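Local coordinates for annexin B22 (Schistosoma mansoni, PDB 4MDV), which binds acidic phospholipid membranes and aggregates liposomes when calcium is present, and takes part in worm reproduction and host-parasite interaction, at residues Ser14-Phe19 / Thr245-Tyr250; Pro28-Thr33 / Cys356-Glu361; Ser165-Met170 / Ala181-Val186; Val240-Thr245 / Lys278-Val283. All blocks are in the same frame, centred on the assembly; numbering follows the deposited sequence.

How the contacts relate
Contacts 1, 3 and 4 form a chain of packing through the body of the molecule. Contact 4 lies in the middle: it shares Thr-245 with contact 1, where Leu-249 CD1 sits 3.7 Å from Ile-241 O, and it touches contact 3 where Ala-181 CB meets Leu-279 CD2 at 3.6 Å. Contact 2 touches none of the others but uses the same N-terminal loop as contact 1, nearest atoms about 7 Å apart; its centre is about 32 Å and 29 Å from those of contacts 3 and 4. Calcium ions lie about 7 Å from the side chain of Leu-183, 12 Å from that of Leu-280 and 13 Å from that of Met-359; contact 1 is remote from the calcium sites.

Contact 1 of 4, residues Ser14-Phe19 / Thr245-Tyr250; sequences SLIHSF and TPYQLY
Tyr-247 reaches out from the first turn of helix 246-260 and puts its phenol end between Ile-16 and Phe-19. Ile-16 meets the ring at one edge carbon and Phe-19 at another, each side chain crossing the tyrosine obliquely. Ile-16 CG1 is 4.1 Å from Tyr-247 CE2, and Ile-16 CD1 lies 4.3 Å from Pro-246 CD, so that the isoleucine covers both of the first two residues of the helix. On the other part of the loop, Phe-19 CB approaches Tyr-247 CE1 at 3.8 Å. The two aromatic rings are not stacked: Tyr-247 OH lies in the plane of the Phe-19 ring, at its edge, 3.6 Å from Phe-19 CD2.

Two backbone oxygens approach the tyrosine ring obliquely. Phe-19 O is 3.4 Å from Tyr-247 CE1, and Ile-16 O is 3.1 Å from Tyr-247 OH. With CG turned beside its backbone N (chi1 -43°), Tyr-247 carries its ring out toward the loop.

Each segment also braces itself. Ser-14 OG accepts from Ile-16 N at 3.0 Å, an ST turn that leads into the short 3-10 segment 15-17. Thr-245 is the N-cap of its helix, its OG1 taking a nearly straight bond from Gln-248 N.

Beyond the two segments, Glu-142 accepts from both Ser-14 N and His-17 NE2, while His-17 O is held by Arg-290. Helix 195-199 packs on Leu-15 and Ile-16, and helix 274-288 lies against Pro-246 and Leu-249. The contact thus lays the N-terminal loop on the start of helix 246-260, in the predicted third annexin repeat.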
loop_
_atom_site.group_PDB
_atom_site.type_symbol
_atom_site.label_atom_id
_atom_site.label_comp_id
_atom_site.label_asym_id
_atom_site.label_seq_id
_atom_site.Cartn_x
_atom_site.Cartn_y
_atom_site.Cartn_z
ATOM N N SER A 14 -5.760 -0.374 -28.272
ATOM C CA SER A 14 -6.851 -1.303 -28.550
ATOM C C SER A 14 -8.233 -0.685 -28.301
ATOM O O SER A 14 -8.468 -0.038 -27.276
ATOM C CB SER A 14 -6.710 -2.588 -27.734
ATOM O OG SER A 14 -7.979 -3.230 -27.621
ATOM N N LEU A 15 -9.143 -0.909 -29.242
ATOM C CA LEU A 15 -10.502 -0.404 -29.157
ATOM C C LEU A 15 -11.213 -0.892 -27.887
ATOM O O LEU A 15 -12.207 -0.309 -27.433
ATOM C CB LEU A 15 -11.274 -0.844 -30.397
ATOM C CG LEU A 15 -11.936 0.279 -31.187
ATOM C CD1 LEU A 15 -10.852 1.185 -31.790
ATOM C CD2 LEU A 15 -12.865 -0.309 -32.260
ATOM N N ILE A 16 -10.687 -1.966 -27.316
ATOM C CA ILE A 16 -11.271 -2.570 -26.132
ATOM C C ILE A 16 -11.297 -1.603 -24.923
ATOM O O ILE A 16 -12.057 -1.810 -23.976
ATOM C CB ILE A 16 -10.508 -3.886 -25.829
ATOM C CG1 ILE A 16 -11.439 -4.949 -25.242
ATOM C CG2 ILE A 16 -9.254 -3.635 -24.983
ATOM C CD1 ILE A 16 -10.693 -6.159 -24.677
ATOM N N HIS A 17 -10.476 -0.550 -24.975
ATOM C CA HIS A 17 -10.436 0.482 -23.918
ATOM C C HIS A 17 -11.413 1.647 -24.159
ATOM O O HIS A 17 -11.648 2.457 -23.267
ATOM C CB HIS A 17 -8.998 1.035 -23.732
ATOM C CG HIS A 17 -7.973 -0.027 -23.463
ATOM N ND1 HIS A 17 -8.008 -0.823 -22.336
ATOM C CD2 HIS A 17 -6.899 -0.438 -24.181
ATOM C CE1 HIS A 17 -6.988 -1.666 -22.363
ATOM N NE2 HIS A 17 -6.305 -1.460 -23.477
ATOM N N SER A 18 -11.987 1.709 -25.361
ATOM C CA SER A 18 -12.657 2.916 -25.868
ATOM C C SER A 18 -14.136 3.103 -25.520
ATOM O O SER A 18 -14.697 4.165 -25.793
ATOM C CB SER A 18 -12.500 3.009 -27.389
ATOM O OG SER A 18 -11.139 2.935 -27.761
ATOM N N PHE A 19 -14.767 2.091 -24.937
ATOM C CA PHE A 19 -16.180 2.189 -24.575
ATOM C C PHE A 19 -16.460 1.910 -23.090
ATOM O O PHE A 19 -15.969 0.923 -22.529
ATOM C CB PHE A 19 -17.024 1.241 -25.434
ATOM C CG PHE A 19 -16.852 1.430 -26.910
ATOM C CD1 PHE A 19 -17.652 2.312 -27.603
ATOM C CD2 PHE A 19 -15.904 0.708 -27.603
ATOM C CE1 PHE A 19 -17.497 2.481 -28.958
ATOM C CE2 PHE A 19 -15.737 0.881 -28.954
ATOM C CZ PHE A 19 -16.535 1.762 -29.634
ATOM N N THR A 245 -13.418 -9.633 -20.166
ATOM C CA THR A 245 -13.331 -8.300 -20.739
ATOM C C THR A 245 -14.043 -7.290 -19.839
ATOM O O THR A 245 -14.816 -7.656 -18.940
ATOM C CB THR A 245 -13.970 -8.213 -22.143
ATOM O OG1 THR A 245 -15.387 -8.042 -22.008
ATOM C CG2 THR A 245 -13.631 -9.454 -22.996
ATOM N N PRO A 246 -13.777 -6.003 -20.073
ATOM C CA PRO A 246 -14.398 -5.005 -19.202
ATOM C C PRO A 246 -15.913 -5.135 -19.280
ATOM O O PRO A 246 -16.615 -5.136 -18.267
ATOM C CB PRO A 246 -13.922 -3.681 -19.812
ATOM C CG PRO A 246 -12.598 -4.024 -20.449
ATOM C CD PRO A 246 -12.877 -5.383 -21.068
ATOM N N TYR A 247 -16.402 -5.298 -20.499
ATOM C CA TYR A 247 -17.833 -5.439 -20.747
ATOM C C TYR A 247 -18.444 -6.657 -20.048
ATOM O O TYR A 247 -19.478 -6.539 -19.365
ATOM C CB TYR A 247 -18.065 -5.483 -22.242
ATOM C CG TYR A 247 -17.242 -4.444 -22.972
ATOM C CD1 TYR A 247 -17.629 -3.103 -22.965
ATOM C CD2 TYR A 247 -16.062 -4.792 -23.640
ATOM C CE1 TYR A 247 -16.878 -2.118 -23.610
ATOM C CE2 TYR A 247 -15.297 -3.814 -24.315
ATOM C CZ TYR A 247 -15.721 -2.470 -24.289
ATOM O OH TYR A 247 -15.006 -1.478 -24.936
ATOM N N GLN A 248 -17.791 -7.811 -20.192
ATOM C CA GLN A 248 -18.228 -9.025 -19.513
ATOM C C GLN A 248 -18.237 -8.828 -18.004
ATOM O O GLN A 248 -19.224 -9.177 -17.335
ATOM C CB GLN A 248 -17.347 -10.227 -19.911
ATOM C CG GLN A 248 -17.841 -11.572 -19.329
ATOM C CD GLN A 248 -19.209 -12.015 -19.907
ATOM O OE1 GLN A 248 -19.675 -11.492 -20.930
ATOM N NE2 GLN A 248 -19.841 -12.987 -19.252
ATOM N N LEU A 249 -17.143 -8.251 -17.483
ATOM C CA LEU A 249 -16.979 -7.995 -16.049
ATOM C C LEU A 249 -18.080 -7.107 -15.502
ATOM O O LEU A 249 -18.614 -7.349 -14.413
ATOM C CB LEU A 249 -15.646 -7.304 -15.757
ATOM C CG LEU A 249 -14.512 -8.083 -15.104
ATOM C CD1 LEU A 249 -13.533 -7.119 -14.398
ATOM C CD2 LEU A 249 -15.066 -9.112 -14.131
ATOM N N TYR A 250 -18.396 -6.048 -16.237
ATOM C CA TYR A 250 -19.458 -5.156 -15.793
ATOM C C TYR A 250 -20.774 -5.920 -15.600
ATOM O O TYR A 250 -21.380 -5.873 -14.517
ATOM C CB TYR A 250 -19.644 -3.962 -16.730
ATOM C CG TYR A 250 -20.760 -3.067 -16.248
ATOM C CD1 TYR A 250 -20.626 -2.333 -15.078
ATOM C CD2 TYR A 250 -21.956 -2.981 -16.938
ATOM C CE1 TYR A 250 -21.641 -1.524 -14.619
ATOM C CE2 TYR A 250 -22.976 -2.174 -16.489
ATOM C CZ TYR A 250 -22.813 -1.444 -15.331
ATOM O OH TYR A 250 -23.834 -0.639 -14.882
#

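Contact 2 of 4, residues Pro28-Thr33 / Cys356-Glu361; sequences PTIKPT and CVLMGE
Thr-29 gives its hydroxyl to the helix end: Thr-29 OG1 donates to Leu-358 O at 2.6 Å, approaching at a C=O...O angle of 162°, close to the line of the carbonyl. The hydroxyl sits between the backbone N and the carbonyl carbon of its own residue (chi1 54°), which leaves the methyl Thr-29 CG2 to rest 3.4 Å from Met-359 O. One side chain thereby meets two successive carbonyls where the helix runs out. Beside it, Ile-30 CD1 touches Leu-358 CD2 at 4.2 Å, a looser apolar contact.

The chain leaves the helix through a Schellman motif. Gly-360, with a positive phi of 108°, turns the chain away, while Glu-361 N bonds back to Cys-356 O at 3.0 Å and Gly-360 N to Val-357 O at 2.8 Å.

Further out, Arg-65 bridges the two segments, its NH2 donating to both Thr-29 O and Val-357 O, and backbone bonds tie Thr-29 and Ile-30 to Ser-320. Helix 349-358 lies in the predicted fourth annexin repeat, so the contact fastens the N-terminal loop to that repeat, near the C-terminus. Helix 324-335 lies against Thr-29, and helix 339-346 packs on Cys-356 and, in the conformer given, on Met-359.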
loop_
_atom_site.group_PDB
_atom_site.type_symbol
_atom_site.label_atom_id
_atom_site.label_comp_id
_atom_site.label_asym_id
_atom_site.label_seq_id
_atom_site.Cartn_x
_atom_site.Cartn_y
_atom_site.Cartn_z
ATOM N N PRO A 28 -11.350 11.154 -25.235
ATOM C CA PRO A 28 -9.937 11.519 -25.061
ATOM C C PRO A 28 -9.687 13.021 -25.206
ATOM O O PRO A 28 -10.591 13.739 -25.646
ATOM C CB PRO A 28 -9.233 10.730 -26.171
ATOM C CG PRO A 28 -10.279 10.650 -27.271
ATOM C CD PRO A 28 -11.625 10.587 -26.573
ATOM N N THR A 29 -8.486 13.477 -24.825
ATOM C CA THR A 29 -8.071 14.870 -25.021
ATOM C C THR A 29 -7.231 15.029 -26.270
ATOM O O THR A 29 -7.002 16.144 -26.727
ATOM C CB THR A 29 -7.295 15.459 -23.783
ATOM O OG1 THR A 29 -6.187 14.620 -23.440
ATOM C CG2 THR A 29 -8.207 15.569 -22.571
ATOM N N ILE A 30 -6.765 13.905 -26.808
ATOM C CA ILE A 30 -6.018 13.888 -28.060
ATOM C C ILE A 30 -6.591 12.889 -29.065
ATOM O O ILE A 30 -6.649 11.691 -28.808
ATOM C CB ILE A 30 -4.535 13.530 -27.843
ATOM C CG1 ILE A 30 -3.857 14.564 -26.945
ATOM C CG2 ILE A 30 -3.795 13.377 -29.212
ATOM C CD1 ILE A 30 -2.525 14.091 -26.332
ATOM N N LYS A 31 -6.991 13.380 -30.227
ATOM C CA LYS A 31 -7.443 12.485 -31.276
ATOM C C LYS A 31 -6.520 12.592 -32.480
ATOM O O LYS A 31 -5.794 13.588 -32.626
ATOM C CB LYS A 31 -8.902 12.771 -31.642
ATOM C CG LYS A 31 -9.880 12.334 -30.553
ATOM C CD LYS A 31 -11.323 12.279 -31.041
ATOM C CE LYS A 31 -12.250 12.984 -30.061
ATOM N NZ LYS A 31 -11.905 14.433 -29.971
ATOM N N PRO A 32 -6.505 11.544 -33.318
ATOM C CA PRO A 32 -5.805 11.571 -34.599
ATOM C C PRO A 32 -6.013 12.920 -35.264
ATOM O O PRO A 32 -7.149 13.400 -35.292
ATOM C CB PRO A 32 -6.535 10.492 -35.391
ATOM C CG PRO A 32 -6.908 9.476 -34.342
ATOM C CD PRO A 32 -7.077 10.215 -33.039
ATOM N N THR A 33 -4.937 13.518 -35.769
ATOM C CA THR A 33 -5.004 14.820 -36.421
ATOM C C THR A 33 -5.413 14.649 -37.879
ATOM O O THR A 33 -4.977 13.716 -38.552
ATOM C CB THR A 33 -3.646 15.571 -36.318
ATOM O OG1 THR A 33 -3.412 15.958 -34.957
ATOM C CG2 THR A 33 -3.628 16.808 -37.213
ATOM N N CYS A 356 -0.430 20.471 -19.107
ATOM C CA CYS A 356 -1.664 21.205 -19.389
ATOM C C CYS A 356 -2.140 21.020 -20.822
ATOM O O CYS A 356 -3.343 20.847 -21.062
ATOM C CB CYS A 356 -1.518 22.674 -19.023
ATOM S SG CYS A 356 -1.315 22.856 -17.251
ATOM N N VAL A 357 -1.201 21.025 -21.765
ATOM C CA VAL A 357 -1.551 20.853 -23.162
ATOM C C VAL A 357 -2.082 19.434 -23.428
ATOM O O VAL A 357 -3.009 19.266 -24.207
ATOM C CB VAL A 357 -0.379 21.239 -24.098
ATOM C CG1 VAL A 357 -0.618 20.772 -25.570
ATOM C CG2 VAL A 357 -0.180 22.738 -24.062
ATOM N N LEU A 358 -1.516 18.428 -22.763
ATOM C CA LEU A 358 -2.015 17.068 -22.916
ATOM C C LEU A 358 -3.475 17.047 -22.489
ATOM O O LEU A 358 -4.297 16.315 -23.045
ATOM C CB LEU A 358 -1.208 16.055 -22.080
ATOM C CG LEU A 358 0.287 15.866 -22.375
ATOM C CD1 LEU A 358 0.969 15.316 -21.148
ATOM C CD2 LEU A 358 0.595 14.996 -23.608
ATOM N N MET A 359 -3.795 17.860 -21.496
ATOM C CA MET A 359 -5.160 17.903 -20.989
ATOM C C MET A 359 -6.077 18.719 -21.887
ATOM O O MET A 359 -7.279 18.709 -21.711
ATOM C CB MET A 359 -5.189 18.410 -19.548
ATOM C CG MET A 359 -4.744 17.349 -18.560
ATOM S SD MET A 359 -5.073 17.758 -16.842
ATOM C CE MET A 359 -3.809 18.997 -16.538
ATOM N N GLY A 360 -5.490 19.407 -22.861
ATOM C CA GLY A 360 -6.233 20.208 -23.806
ATOM C C GLY A 360 -6.118 21.723 -23.668
ATOM O O GLY A 360 -6.667 22.464 -24.481
ATOM N N GLU A 361 -5.423 22.210 -22.650
ATOM C CA GLU A 361 -5.264 23.660 -22.512
ATOM C C GLU A 361 -4.128 24.164 -23.393
ATOM O O GLU A 361 -2.975 23.856 -23.141
ATOM C CB GLU A 361 -4.988 24.038 -21.061
ATOM C CG GLU A 361 -5.388 25.458 -20.695
ATOM C CD GLU A 361 -4.694 25.945 -19.432
ATOM O OE1 GLU A 361 -3.666 25.346 -19.073
ATOM O OE2 GLU A 361 -5.166 26.919 -18.800
#

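Contact 3 of 4, residues Ser165-Met170 / Ala181-Val186; sequences SLVTDM and ALLSLV
Met-170 points its CG beside its backbone N (chi1 -65°), runs extended through chi2 and then bends at chi3 (59°), a course that carries CE across to Leu-182 and Leu-183. There Met-170 CE is modelled 3.3 Å from Leu-182 CB, tight enough that the exact value is doubtful, and 3.7 Å from Leu-183 CD2, while Met-170 SD passes Val-186 CG2 at 3.4 Å. Val-167, one turn earlier, divides its branches: Val-167 CG1 meets Leu-183 CD2 at 4.0 Å, and Val-167 CG2 slides past Val-186 CG1 at 3.7 Å.

The helices that carry these groups, 166-173 and 176-186, form an antiparallel hairpin in the predicted second annexin repeat, the axes of their short segments 10.9 Å apart and their directions 175° from each other. Phe-135 of helix 128-136 covers Met-170, Leu-182 and Val-186.

The turn joining the helices holds Thr-174, a calcium ligand, and Cys-175, which forms an interchain disulfide; Lys-171 in the first helix and Glu-179 in the first turn of the second serve the same calcium. Apolar packing, the burial of aliphatic groups and a thioether, joins the two segments close to this site, with an ion about 7 Å from the Leu-183 side chain.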
loop_
_atom_site.group_PDB
_atom_site.type_symbol
_atom_site.label_atom_id
_atom_site.label_comp_id
_atom_site.label_asym_id
_atom_site.label_seq_id
_atom_site.Cartn_x
_atom_site.Cartn_y
_atom_site.Cartn_z
ATOM N N SER A 165 13.866 -11.821 -19.112
ATOM C CA SER A 165 12.618 -11.338 -19.693
ATOM C C SER A 165 11.751 -10.634 -18.644
ATOM O O SER A 165 12.036 -10.719 -17.443
ATOM C CB SER A 165 11.848 -12.528 -20.284
ATOM O OG SER A 165 11.017 -13.139 -19.299
ATOM N N LEU A 166 10.681 -9.967 -19.088
ATOM C CA LEU A 166 9.757 -9.293 -18.162
ATOM C C LEU A 166 9.188 -10.280 -17.145
ATOM O O LEU A 166 9.184 -10.022 -15.931
ATOM C CB LEU A 166 8.627 -8.584 -18.933
ATOM C CG LEU A 166 7.432 -7.939 -18.201
ATOM C CD1 LEU A 166 7.848 -7.062 -17.022
ATOM C CD2 LEU A 166 6.574 -7.126 -19.174
ATOM N N VAL A 167 8.724 -11.423 -17.639
ATOM C CA VAL A 167 8.200 -12.429 -16.745
ATOM C C VAL A 167 9.311 -12.946 -15.845
ATOM O O VAL A 167 9.099 -13.130 -14.650
ATOM C CB VAL A 167 7.515 -13.541 -17.491
ATOM C CG1 VAL A 167 6.462 -14.161 -16.585
ATOM C CG2 VAL A 167 6.891 -12.975 -18.767
ATOM N N THR A 168 10.501 -13.148 -16.413
ATOM C CA THR A 168 11.664 -13.497 -15.607
ATOM C C THR A 168 11.802 -12.544 -14.424
ATOM O O THR A 168 11.830 -12.970 -13.264
ATOM C CB THR A 168 12.962 -13.506 -16.440
ATOM O OG1 THR A 168 13.107 -14.788 -17.060
ATOM C CG2 THR A 168 14.199 -13.222 -15.551
ATOM N N ASP A 169 11.884 -11.249 -14.722
ATOM C CA ASP A 169 11.995 -10.237 -13.666
ATOM C C ASP A 169 10.842 -10.246 -12.662
ATOM O O ASP A 169 11.091 -10.150 -11.455
ATOM C CB ASP A 169 12.224 -8.827 -14.239
ATOM C CG ASP A 169 13.680 -8.610 -14.670
ATOM O OD1 ASP A 169 14.445 -9.597 -14.721
ATOM O OD2 ASP A 169 14.071 -7.460 -14.953
ATOM N N MET A 170 9.598 -10.371 -13.144
ATOM C CA MET A 170 8.451 -10.417 -12.238
ATOM C C MET A 170 8.462 -11.627 -11.319
ATOM O O MET A 170 8.226 -11.496 -10.120
ATOM C CB MET A 170 7.138 -10.449 -13.002
ATOM C CG MET A 170 6.816 -9.237 -13.794
ATOM S SD MET A 170 5.244 -9.557 -14.573
ATOM C CE MET A 170 4.218 -9.840 -13.133
ATOM N N ALA A 181 -1.740 -13.794 -10.265
ATOM C CA ALA A 181 -2.629 -12.842 -10.931
ATOM C C ALA A 181 -1.877 -11.950 -11.925
ATOM O O ALA A 181 -2.321 -11.730 -13.062
ATOM C CB ALA A 181 -3.365 -11.996 -9.888
ATOM N N LEU A 182 -0.727 -11.446 -11.492
ATOM C CA LEU A 182 0.143 -10.680 -12.370
ATOM C C LEU A 182 0.556 -11.515 -13.580
ATOM O O LEU A 182 0.385 -11.087 -14.725
ATOM C CB LEU A 182 1.361 -10.169 -11.597
ATOM C CG LEU A 182 1.201 -8.955 -10.664
ATOM C CD1 LEU A 182 2.357 -8.858 -9.665
ATOM C CD2 LEU A 182 1.064 -7.640 -11.436
ATOM N N LEU A 183 1.076 -12.714 -13.332
ATOM C CA LEU A 183 1.549 -13.561 -14.422
ATOM C C LEU A 183 0.419 -13.823 -15.404
ATOM O O LEU A 183 0.630 -13.854 -16.614
ATOM C CB LEU A 183 2.158 -14.863 -13.890
ATOM C CG LEU A 183 3.316 -14.659 -12.907
ATOM C CD1 LEU A 183 4.129 -15.933 -12.737
ATOM C CD2 LEU A 183 4.212 -13.502 -13.351
ATOM N N SER A 184 -0.792 -13.975 -14.889
ATOM C CA SER A 184 -1.921 -14.178 -15.786
ATOM C C SER A 184 -1.995 -13.013 -16.791
ATOM O O SER A 184 -1.955 -13.213 -18.008
ATOM C CB SER A 184 -3.213 -14.312 -14.973
ATOM O OG SER A 184 -3.670 -13.039 -14.565
ATOM N N LEU A 185 -2.059 -11.790 -16.273
ATOM C CA LEU A 185 -2.145 -10.625 -17.140
ATOM C C LEU A 185 -0.986 -10.557 -18.127
ATOM O O LEU A 185 -1.153 -10.219 -19.302
ATOM C CB LEU A 185 -2.176 -9.340 -16.306
ATOM C CG LEU A 185 -3.363 -9.133 -15.363
ATOM C CD1 LEU A 185 -3.181 -7.854 -14.560
ATOM C CD2 LEU A 185 -4.717 -9.117 -16.128
ATOM N N VAL A 186 0.199 -10.867 -17.629
ATOM C CA VAL A 186 1.410 -10.743 -18.413
ATOM C C VAL A 186 1.471 -11.871 -19.451
ATOM O O VAL A 186 1.893 -11.663 -20.595
ATOM C CB VAL A 186 2.610 -10.700 -17.461
ATOM C CG1 VAL A 186 3.949 -10.819 -18.215
ATOM C CG2 VAL A 186 2.528 -9.400 -16.642
#

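Contact 4 of 4, residues Val240-Thr245 / Lys278-Val283; sequences VICNRT and KLLVAV
Two helices of the predicted third annexin repeat, 236-243 and 274-288, meet where Ile-241 and Cys-242 face Leu-280 and Val-283. Ile-241 carries most of the joint. Its CG2 stands anti to the backbone N, and Ile-241 CG2 meets Val-283 CG1 at 3.6 Å. Ile-241 CG2 also lies 3.6 Å from Leu-280 O, so it settles on the backbone as well as on side chains. Leu-280 CD2 lies 3.8 Å from Ile-241 CB, the two side chains crossing at about a right angle.

Val-283 answers with its CG1 branch, placed anti to the backbone N (chi1 164°). Val-283 CG1 is modelled 3.1 Å from Ile-241 O, doubtfully close for a methyl and a carbonyl oxygen. Cys-242 stands at the side: Cys-242 SG is 4.5 Å from Leu-280 CD2, a loose touch, whereas Cys-242 CA lies 4.3 Å from Val-283 CG1.

The joint is apolar, without a hydrogen bond from one segment to the other: methyls of Ile-241 and Val-283 lie near a carbonyl across the contact, while Leu-280 meets Ile-241 and Cys-242 side chain to side chain. All four residues are buried.

Around this pair, Arg-190 donates to Cys-242 O, and Arg-244, just past the helix end, forms a salt bridge with Asp-218. Ile-268 of helix 264-271 packs on both Ile-241 and Leu-280, helix 176-186 meets Cys-242 through Ser-184 and Leu-185, and helix 128-136 touches Val-283 through Thr-136.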
loop_
_atom_site.group_PDB
_atom_site.type_symbol
_atom_site.label_atom_id
_atom_site.label_comp_id
_atom_site.label_asym_id
_atom_site.label_seq_id
_atom_site.Cartn_x
_atom_site.Cartn_y
_atom_site.Cartn_z
ATOM N N VAL A 240 -11.802 -15.061 -13.040
ATOM C CA VAL A 240 -12.903 -14.203 -13.483
ATOM C C VAL A 240 -12.476 -12.754 -13.632
ATOM O O VAL A 240 -12.630 -12.172 -14.708
ATOM C CB VAL A 240 -14.210 -14.326 -12.627
ATOM C CG1 VAL A 240 -15.288 -13.345 -13.125
ATOM C CG2 VAL A 240 -14.759 -15.748 -12.690
ATOM N N ILE A 241 -11.920 -12.177 -12.572
ATOM C CA ILE A 241 -11.584 -10.752 -12.594
ATOM C C ILE A 241 -10.543 -10.431 -13.682
ATOM O O ILE A 241 -10.678 -9.450 -14.426
ATOM C CB ILE A 241 -11.125 -10.248 -11.199
ATOM C CG1 ILE A 241 -12.173 -10.594 -10.149
ATOM C CG2 ILE A 241 -10.927 -8.726 -11.186
ATOM C CD1 ILE A 241 -13.518 -9.950 -10.418
ATOM N N CYS A 242 -9.523 -11.271 -13.813
ATOM C CA CYS A 242 -8.448 -10.936 -14.743
ATOM C C CYS A 242 -8.711 -11.297 -16.208
ATOM O O CYS A 242 -8.206 -10.626 -17.107
ATOM C CB CYS A 242 -7.098 -11.490 -14.262
ATOM S SG CYS A 242 -6.582 -10.842 -12.638
ATOM N N ASN A 243 -9.510 -12.331 -16.451
ATOM C CA ASN A 243 -9.684 -12.806 -17.819
ATOM C C ASN A 243 -10.825 -12.162 -18.555
ATOM O O ASN A 243 -10.747 -11.973 -19.758
ATOM C CB ASN A 243 -9.833 -14.322 -17.861
ATOM C CG ASN A 243 -8.499 -15.034 -17.819
ATOM O OD1 ASN A 243 -7.476 -14.436 -17.472
ATOM N ND2 ASN A 243 -8.499 -16.319 -18.173
ATOM N N ARG A 244 -11.883 -11.822 -17.832
ATOM C CA ARG A 244 -13.078 -11.320 -18.490
ATOM C C ARG A 244 -12.828 -9.931 -19.015
ATOM O O ARG A 244 -12.094 -9.154 -18.410
ATOM C CB ARG A 244 -14.275 -11.325 -17.545
ATOM C CG ARG A 244 -14.679 -12.711 -17.109
ATOM C CD ARG A 244 -15.031 -13.571 -18.311
ATOM N NE ARG A 244 -15.450 -14.906 -17.896
ATOM C CZ ARG A 244 -14.616 -15.879 -17.551
ATOM N NH1 ARG A 244 -13.305 -15.673 -17.558
ATOM N NH2 ARG A 244 -15.097 -17.053 -17.182
ATOM N N THR A 245 -13.418 -9.633 -20.166
ATOM C CA THR A 245 -13.331 -8.300 -20.739
ATOM C C THR A 245 -14.043 -7.290 -19.839
ATOM O O THR A 245 -14.816 -7.656 -18.940
ATOM C CB THR A 245 -13.970 -8.213 -22.143
ATOM O OG1 THR A 245 -15.387 -8.042 -22.008
ATOM C CG2 THR A 245 -13.631 -9.454 -22.996
ATOM N N LYS A 278 -5.482 -5.243 -4.019
ATOM C CA LYS A 278 -5.316 -3.993 -4.749
ATOM C C LYS A 278 -5.428 -4.213 -6.256
ATOM O O LYS A 278 -6.094 -3.442 -6.959
ATOM C CB LYS A 278 -4.004 -3.284 -4.380
ATOM C CG LYS A 278 -4.031 -2.633 -3.005
ATOM C CD LYS A 278 -2.779 -1.819 -2.734
ATOM N N LEU A 279 -4.778 -5.267 -6.737
ATOM C CA LEU A 279 -4.776 -5.625 -8.149
ATOM C C LEU A 279 -6.204 -5.955 -8.615
ATOM O O LEU A 279 -6.708 -5.385 -9.593
ATOM C CB LEU A 279 -3.863 -6.830 -8.348
ATOM C CG LEU A 279 -3.787 -7.339 -9.772
ATOM C CD1 LEU A 279 -3.466 -6.162 -10.684
ATOM C CD2 LEU A 279 -2.759 -8.459 -9.892
ATOM N N LEU A 280 -6.860 -6.860 -7.891
ATOM C CA LEU A 280 -8.216 -7.266 -8.252
ATOM C C LEU A 280 -9.110 -6.059 -8.326
ATOM O O LEU A 280 -9.792 -5.855 -9.327
ATOM C CB LEU A 280 -8.792 -8.261 -7.255
ATOM C CG LEU A 280 -8.129 -9.631 -7.240
ATOM C CD1 LEU A 280 -8.661 -10.420 -6.074
ATOM C CD2 LEU A 280 -8.352 -10.355 -8.556
ATOM N N VAL A 281 -9.091 -5.244 -7.269
ATOM C CA VAL A 281 -9.926 -4.049 -7.221
ATOM C C VAL A 281 -9.639 -3.077 -8.377
ATOM O O VAL A 281 -10.563 -2.555 -9.012
ATOM C CB VAL A 281 -9.882 -3.376 -5.845
ATOM C CG1 VAL A 281 -10.360 -1.939 -5.943
ATOM C CG2 VAL A 281 -10.754 -4.149 -4.861
ATOM N N ALA A 282 -8.365 -2.881 -8.685
ATOM C CA ALA A 282 -7.978 -2.090 -9.853
ATOM C C ALA A 282 -8.552 -2.639 -11.164
ATOM O O ALA A 282 -9.098 -1.874 -11.974
ATOM C CB ALA A 282 -6.442 -1.988 -9.949
ATOM N N VAL A 283 -8.395 -3.952 -11.385
ATOM C CA VAL A 283 -8.861 -4.570 -12.616
ATOM C C VAL A 283 -10.395 -4.387 -12.734
ATOM O O VAL A 283 -10.904 -3.953 -13.762
ATOM C CB VAL A 283 -8.473 -6.052 -12.657
ATOM C CG1 VAL A 283 -9.268 -6.791 -13.723
ATOM C CG2 VAL A 283 -6.955 -6.207 -12.889
#